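Local atomic coordinates of uncharacterized SnoaL-like protein (Burkholderia thailandensis E264, PDB entry 3H3H), a protein that is of unknown function but has a SnoaL-like, NTF2-type fold, whose cavity probably binds a small molecule. Residues A8-F13 / I80-G85; D19-N22 / A28-S31; A90-G95 / L100-F105. All coordinates share one frame; numbering follows the deposited sequence.

Contact 1: A8-F13 / I80-G85; sequences AFAQQF and IATLAG. With MES (2-(N-morpholino)-ethanesulfonic acid), chain E.
T82 and A10 have the most surface buried by the contact. T82 lies on strand 78-84, outermost in this chain's sheet, and A10 on helix 7-22. The axes of helix segment 8-13 and strand segment 80-84 run at 145°, roughly antiparallel. The methyl of T82 does the touching. CG2 stands anti to the backbone N, since chi1 places OG1 at -76°, and this turns the methyl to the helix. There T82 CG2 meets A10 CB at 3.8 Å and lies 3.7 Å from A10 O. The hydroxyl is turned to other partners: OG1 is hydrogen-bonded to S14 and to W79 NE1. S14 OG also bonds A10 O, which ties the helix turn to the same threonine. A84, two residues on along the strand, adds a looser methyl contact, A10 CB to A84 CB at 4.3 Å.

Q11 works from the side of the helix. Its chain bends at chi2 and slides past T82 in the opposite direction, so that Q11 NE2 comes to 3.6 Å from T82 CB. No hydrogen bond joins the two segments directly. A sulfonate oxygen of MES, probably from the crystallisation liquor, links them instead. Q11 NE2 donates to MES O2S at 2.8 Å, nearly straight at 164°, and T82 N donates to the same oxygen at 2.9 Å. Small apolar groups allow helix and strand to lie close, and the polar margin beside them offers two N-H donors that can grip an anionic oxygen.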
# COMPACT_ATOMS: atom_id res chain seq x y z
N ALA B 8 -13.53 -9.13 -6.96
CA ALA B 8 -14.27 -10.14 -6.19
C ALA B 8 -13.43 -10.49 -4.94
O ALA B 8 -13.87 -10.38 -3.77
CB ALA B 8 -14.53 -11.40 -7.01
N PHE B 9 -12.21 -10.93 -5.24
CA PHE B 9 -11.30 -11.37 -4.23
C PHE B 9 -10.95 -10.24 -3.25
O PHE B 9 -10.99 -10.41 -2.04
CB PHE B 9 -10.06 -11.98 -4.89
CG PHE B 9 -9.13 -12.55 -3.92
CD1 PHE B 9 -9.35 -13.80 -3.39
CD2 PHE B 9 -8.08 -11.80 -3.44
CE1 PHE B 9 -8.51 -14.31 -2.44
CE2 PHE B 9 -7.25 -12.28 -2.49
CZ PHE B 9 -7.44 -13.54 -1.99
N ALA B 10 -10.66 -9.05 -3.76
CA ALA B 10 -10.18 -7.99 -2.90
C ALA B 10 -11.21 -7.60 -1.83
O ALA B 10 -10.91 -7.36 -0.66
CB ALA B 10 -9.79 -6.78 -3.76
N GLN B 11 -12.45 -7.54 -2.25
CA GLN B 11 -13.53 -7.17 -1.37
C GLN B 11 -13.85 -8.23 -0.35
O GLN B 11 -14.05 -7.90 0.80
CB GLN B 11 -14.81 -6.91 -2.18
CG GLN B 11 -14.65 -5.72 -3.08
CD GLN B 11 -14.55 -4.46 -2.31
OE1 GLN B 11 -15.40 -4.18 -1.44
NE2 GLN B 11 -13.53 -3.66 -2.60
N GLN B 12 -13.90 -9.49 -0.78
CA GLN B 12 -14.23 -10.58 0.11
C GLN B 12 -13.09 -10.77 1.12
O GLN B 12 -13.32 -11.06 2.31
CB GLN B 12 -14.53 -11.85 -0.69
CG GLN B 12 -15.02 -13.03 0.15
CD GLN B 12 -16.28 -12.71 0.95
OE1 GLN B 12 -17.06 -11.83 0.57
NE2 GLN B 12 -16.50 -13.46 2.03
N PHE B 13 -11.86 -10.65 0.65
CA PHE B 13 -10.72 -10.70 1.54
C PHE B 13 -10.86 -9.58 2.57
O PHE B 13 -10.63 -9.76 3.77
CB PHE B 13 -9.39 -10.55 0.78
CG PHE B 13 -8.21 -10.36 1.69
CD1 PHE B 13 -7.66 -11.42 2.37
CD2 PHE B 13 -7.66 -9.11 1.87
CE1 PHE B 13 -6.63 -11.23 3.26
CE2 PHE B 13 -6.57 -8.92 2.77
CZ PHE B 13 -6.09 -9.96 3.44
N ILE B 80 -12.69 1.40 5.32
CA ILE B 80 -12.95 2.57 4.46
C ILE B 80 -12.93 2.21 2.99
O ILE B 80 -13.93 2.40 2.30
CB ILE B 80 -11.98 3.73 4.74
CG1 ILE B 80 -12.12 4.18 6.20
CG2 ILE B 80 -12.23 4.87 3.76
CD1 ILE B 80 -11.00 5.13 6.66
N ALA B 81 -11.84 1.62 2.49
CA ALA B 81 -11.82 1.28 1.08
C ALA B 81 -10.85 0.16 0.83
O ALA B 81 -9.92 -0.05 1.59
CB ALA B 81 -11.35 2.52 0.27
N THR B 82 -11.02 -0.54 -0.29
CA THR B 82 -10.05 -1.53 -0.70
C THR B 82 -9.65 -1.24 -2.13
O THR B 82 -10.53 -0.96 -2.98
CB THR B 82 -10.62 -2.93 -0.63
OG1 THR B 82 -10.67 -3.34 0.74
CG2 THR B 82 -9.70 -3.89 -1.32
N LEU B 83 -8.37 -1.35 -2.41
CA LEU B 83 -7.87 -1.06 -3.76
C LEU B 83 -7.02 -2.24 -4.17
O LEU B 83 -6.33 -2.84 -3.35
CB LEU B 83 -7.06 0.20 -3.76
CG LEU B 83 -7.87 1.39 -3.21
CD1 LEU B 83 -7.56 1.60 -1.71
CD2 LEU B 83 -7.53 2.63 -4.02
N ALA B 84 -7.13 -2.62 -5.43
CA ALA B 84 -6.44 -3.82 -5.93
C ALA B 84 -5.26 -3.45 -6.80
O ALA B 84 -5.36 -2.60 -7.66
CB ALA B 84 -7.44 -4.69 -6.73
N GLY B 85 -4.16 -4.18 -6.61
CA GLY B 85 -2.99 -4.04 -7.45
C GLY B 85 -2.73 -5.29 -8.26
O GLY B 85 -3.63 -5.94 -8.75
O1 MES E . -18.12 -1.66 3.31
C2 MES E . -18.75 -1.88 2.03
C3 MES E . -17.91 -1.30 0.87
N4 MES E . -16.73 -0.52 1.30
C5 MES E . -16.60 0.20 2.55
C6 MES E . -17.66 -0.31 3.55
C7 MES E . -15.53 -0.41 0.44
C8 MES E . -15.91 -0.23 -0.99
S MES E . -14.52 -0.08 -1.90
O1S MES E . -13.90 1.25 -1.68
O2S MES E . -13.52 -1.08 -1.56
O3S MES E . -15.00 -0.30 -3.27

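Contact 2: D19-N22 / A28-S31; sequences DAWN and AILS
A20 is the first residue of segment 19-22 to touch segment 28-31. Helix 7-22 ends here, and the chain turns back through a short connection into helix 26-30. A20 CB points at the second helix and meets two of its residues. It lies 3.8 Å from A28 CB and 3.7 Å from I29 CG1. The small methyl lets the backbones come close: A20 CA and I29 CA are 5.2 Å apart.

W21 follows and offers its ring to I29. Its indole is reached by I29 along one face. I29 CD1 sits 3.7 Å from the centroid of the six-membered ring and 15° off the ring normal, a CH-pi contact over the face. The other branch of the isoleucine reaches the pyrrole side, with I29 CG2 3.5 Å from W21 NE1. In I29, CG1 is anti to the carbonyl carbon (chi1 -66°) and chi2 is extended at 160°, which carries CD1 out over the indole while CG2 stays near the nitrogen. The two side chains cross at about a right angle.

The indole also meets the rings of W17, F77 and W65, and an unidentified ligand lies about 4 Å from the W21 side chain. Within segment 28-31, S31 OG donates to A28 O at 2.6 Å, a side-chain bond back to the backbone three residues earlier. No hydrogen bond crosses between the segments. Between them the contact is apolar packing and CH-pi, and it probably helps hold the indole beside the unidentified ligand.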
# COMPACT_ATOMS: atom_id res chain seq x y z
N ASP B 19 -13.55 -8.34 9.51
CA ASP B 19 -14.46 -9.04 10.43
C ASP B 19 -13.68 -9.92 11.38
O ASP B 19 -14.09 -10.04 12.52
CB ASP B 19 -15.47 -9.87 9.67
CG ASP B 19 -16.56 -9.02 9.01
OD1 ASP B 19 -16.61 -7.80 9.24
OD2 ASP B 19 -17.35 -9.58 8.26
N ALA B 20 -12.57 -10.52 10.93
CA ALA B 20 -11.81 -11.43 11.79
C ALA B 20 -11.15 -10.63 12.93
O ALA B 20 -11.16 -11.05 14.10
CB ALA B 20 -10.76 -12.19 11.00
N TRP B 21 -10.56 -9.50 12.59
CA TRP B 21 -10.01 -8.60 13.58
C TRP B 21 -11.08 -8.13 14.56
O TRP B 21 -10.89 -8.19 15.78
CB TRP B 21 -9.32 -7.41 12.90
CG TRP B 21 -7.91 -7.81 12.50
CD1 TRP B 21 -7.49 -8.20 11.27
CD2 TRP B 21 -6.78 -7.89 13.36
NE1 TRP B 21 -6.17 -8.50 11.30
CE2 TRP B 21 -5.70 -8.30 12.57
CE3 TRP B 21 -6.56 -7.62 14.72
CZ2 TRP B 21 -4.45 -8.52 13.09
CZ3 TRP B 21 -5.28 -7.82 15.22
CH2 TRP B 21 -4.25 -8.24 14.39
N ASN B 22 -12.24 -7.74 14.03
CA ASN B 22 -13.31 -7.20 14.86
C ASN B 22 -13.90 -8.24 15.80
O ASN B 22 -14.44 -7.90 16.88
CB ASN B 22 -14.36 -6.51 13.99
CG ASN B 22 -13.84 -5.18 13.46
OD1 ASN B 22 -12.84 -4.71 13.97
ND2 ASN B 22 -14.50 -4.57 12.47
N ALA B 28 -8.99 -16.97 12.96
CA ALA B 28 -9.57 -16.51 11.71
C ALA B 28 -8.63 -15.55 10.99
O ALA B 28 -8.46 -15.59 9.76
CB ALA B 28 -10.93 -15.83 11.98
N ILE B 29 -8.07 -14.64 11.74
CA ILE B 29 -7.11 -13.67 11.17
C ILE B 29 -5.98 -14.41 10.45
O ILE B 29 -5.72 -14.15 9.26
CB ILE B 29 -6.53 -12.77 12.25
CG1 ILE B 29 -7.62 -11.85 12.86
CG2 ILE B 29 -5.38 -11.91 11.69
CD1 ILE B 29 -7.17 -11.33 14.23
N LEU B 30 -5.35 -15.35 11.16
CA LEU B 30 -4.15 -16.06 10.69
C LEU B 30 -4.47 -16.96 9.52
O LEU B 30 -3.56 -17.32 8.77
CB LEU B 30 -3.45 -16.79 11.82
CG LEU B 30 -2.67 -15.89 12.77
CD1 LEU B 30 -2.12 -16.62 13.94
CD2 LEU B 30 -1.49 -15.20 12.06
N SER B 31 -5.74 -17.37 9.37
CA SER B 31 -6.15 -18.25 8.30
C SER B 31 -5.89 -17.59 6.95
O SER B 31 -5.76 -18.28 5.97
CB SER B 31 -7.62 -18.66 8.39
OG SER B 31 -8.49 -17.59 8.04

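Contact 3: A90-G95 / L100-F105; sequences AIHYRG and LALEVF
L100 opens the second strand of an antiparallel beta hairpin, strands 88-94 and 100-107, in the curved sheet of the NTF2-like fold. Its branched end packs at the edge of the H92 ring, with L100 CG 3.4 Å from H92 CE1.

A101 forms a hydrogen-bonded pair with Y93. Its carbonyl takes two donors, Y93 N and H92 ND1, both at 2.9 Å from A101 O. They come one from each face of the carbonyl plane, both well out of it. The bond from the imidazole is bent to 147°. It fixes the rotation of the H92 ring, and a proton on ND1 is implied. The methyl of A101 lies over one face of the Y93 ring, 3.5 Å from its centroid. Y93 CG sits between the backbone N and the carbonyl carbon (chi1 66°), which folds the ring across A101.

L102 pairs with H92 on the other side of the sheet, which packs against the second subunit. L102 CD2 meets H92 CB at 3.6 Å, and L102 also touches L102 of the second subunit.

E103 exchanges two backbone bonds with I91. V104 pairs with A90 on the subunit-facing side, with a loose contact from A90 CB to V104 CG2. F105 is crossed by I91, whose CD1 is 3.5 Å from F105 CE1.

The E103 side chain lies about 3 Å from an unidentified ligand. Its OE2 accepts from Y93 OH at 2.6 Å, on the syn side and 27° out of the carboxylate plane.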
# COMPACT_ATOMS: atom_id res chain seq x y z
N ALA B 90 -4.89 -3.46 -1.04
CA ALA B 90 -4.63 -2.44 -0.02
C ALA B 90 -5.91 -2.18 0.69
O ALA B 90 -6.92 -1.88 0.04
CB ALA B 90 -4.16 -1.12 -0.67
N ILE B 91 -5.91 -2.37 2.00
CA ILE B 91 -7.07 -2.10 2.81
C ILE B 91 -6.83 -0.81 3.56
O ILE B 91 -5.90 -0.72 4.33
CB ILE B 91 -7.39 -3.22 3.81
CG1 ILE B 91 -7.59 -4.57 3.06
CG2 ILE B 91 -8.68 -2.88 4.65
CD1 ILE B 91 -7.98 -5.76 4.03
N HIS B 92 -7.73 0.15 3.38
CA HIS B 92 -7.66 1.44 4.04
C HIS B 92 -8.72 1.35 5.11
O HIS B 92 -9.88 1.04 4.84
CB HIS B 92 -7.90 2.53 3.00
CG HIS B 92 -7.90 3.92 3.53
ND1 HIS B 92 -6.97 4.37 4.44
CD2 HIS B 92 -8.72 4.96 3.26
CE1 HIS B 92 -7.22 5.64 4.71
NE2 HIS B 92 -8.26 6.03 3.99
N TYR B 93 -8.32 1.63 6.34
CA TYR B 93 -9.24 1.49 7.45
C TYR B 93 -8.84 2.39 8.58
O TYR B 93 -7.78 3.02 8.55
CB TYR B 93 -9.26 0.03 7.91
CG TYR B 93 -7.98 -0.50 8.51
CD1 TYR B 93 -6.98 -1.03 7.73
CD2 TYR B 93 -7.80 -0.56 9.90
CE1 TYR B 93 -5.87 -1.56 8.31
CE2 TYR B 93 -6.68 -1.09 10.46
CZ TYR B 93 -5.72 -1.62 9.67
OH TYR B 93 -4.58 -2.17 10.26
N ARG B 94 -9.78 2.59 9.49
CA ARG B 94 -9.52 3.31 10.69
C ARG B 94 -9.24 2.35 11.82
O ARG B 94 -10.06 1.47 12.09
CB ARG B 94 -10.72 4.20 11.00
CG ARG B 94 -10.52 5.04 12.25
CD ARG B 94 -11.67 6.05 12.29
NE ARG B 94 -11.54 6.98 13.40
CZ ARG B 94 -12.02 6.78 14.61
NH1 ARG B 94 -12.68 5.67 14.91
NH2 ARG B 94 -11.83 7.71 15.53
N GLY B 95 -8.05 2.50 12.41
CA GLY B 95 -7.49 1.60 13.40
C GLY B 95 -8.19 1.63 14.73
O GLY B 95 -9.12 2.43 14.99
N LEU B 100 -5.55 6.48 11.17
CA LEU B 100 -5.84 6.10 9.81
C LEU B 100 -4.78 5.08 9.41
O LEU B 100 -3.60 5.24 9.70
CB LEU B 100 -5.80 7.28 8.91
CG LEU B 100 -6.57 7.24 7.60
CD1 LEU B 100 -8.10 6.98 7.79
CD2 LEU B 100 -6.29 8.56 6.83
N ALA B 101 -5.22 4.04 8.72
CA ALA B 101 -4.37 2.95 8.35
C ALA B 101 -4.55 2.55 6.91
O ALA B 101 -5.60 2.67 6.30
CB ALA B 101 -4.69 1.70 9.23
N LEU B 102 -3.48 2.01 6.38
CA LEU B 102 -3.44 1.52 5.02
C LEU B 102 -2.45 0.36 5.00
O LEU B 102 -1.24 0.49 5.15
CB LEU B 102 -3.01 2.59 4.04
CG LEU B 102 -3.01 2.26 2.56
CD1 LEU B 102 -2.13 1.10 2.09
CD2 LEU B 102 -4.47 1.95 2.10
N GLU B 103 -3.02 -0.86 4.86
CA GLU B 103 -2.27 -2.07 4.93
C GLU B 103 -2.27 -2.72 3.58
O GLU B 103 -3.32 -2.94 2.99
CB GLU B 103 -2.87 -2.98 6.04
CG GLU B 103 -1.94 -3.96 6.65
CD GLU B 103 -2.19 -4.13 8.14
OE1 GLU B 103 -2.07 -5.26 8.63
OE2 GLU B 103 -2.63 -3.18 8.82
N VAL B 104 -1.08 -3.06 3.10
CA VAL B 104 -0.92 -3.66 1.80
C VAL B 104 -0.62 -5.14 2.02
O VAL B 104 0.31 -5.50 2.80
CB VAL B 104 0.23 -3.03 1.05
CG1 VAL B 104 0.38 -3.71 -0.29
CG2 VAL B 104 -0.05 -1.49 0.83
N PHE B 105 -1.36 -5.99 1.28
CA PHE B 105 -1.22 -7.41 1.40
C PHE B 105 -0.85 -8.01 0.08
O PHE B 105 -1.59 -7.87 -0.92
CB PHE B 105 -2.54 -8.03 1.82
CG PHE B 105 -3.12 -7.44 3.08
CD1 PHE B 105 -3.94 -6.31 3.06
CD2 PHE B 105 -2.91 -8.04 4.31
CE1 PHE B 105 -4.46 -5.79 4.21
CE2 PHE B 105 -3.45 -7.52 5.49
CZ PHE B 105 -4.22 -6.40 5.45

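How the contacts relate
All three contacts are largely buried, but they fill different places in the fold. Contact 1 fastens helix 7-22 to strand 78-84, and contact 2 holds the far end of the same helix against helix 26-30. Contact 3 lies within the sheet. Contacts 1 and 3 touch through neighbouring strands, with L83 O to A90 N at 2.8 Å, and both reach the second subunit. No other protein chain of the assembly touches contact 2. The chemistry follows: methyl packing with a polar margin in contact 1, purely apolar and CH-pi in contact 2, backbone bonding with a buried tyrosine-glutamate pair in contact 3. W21 of contact 2 and E103 of contact 3 both lie near unidentified ligand.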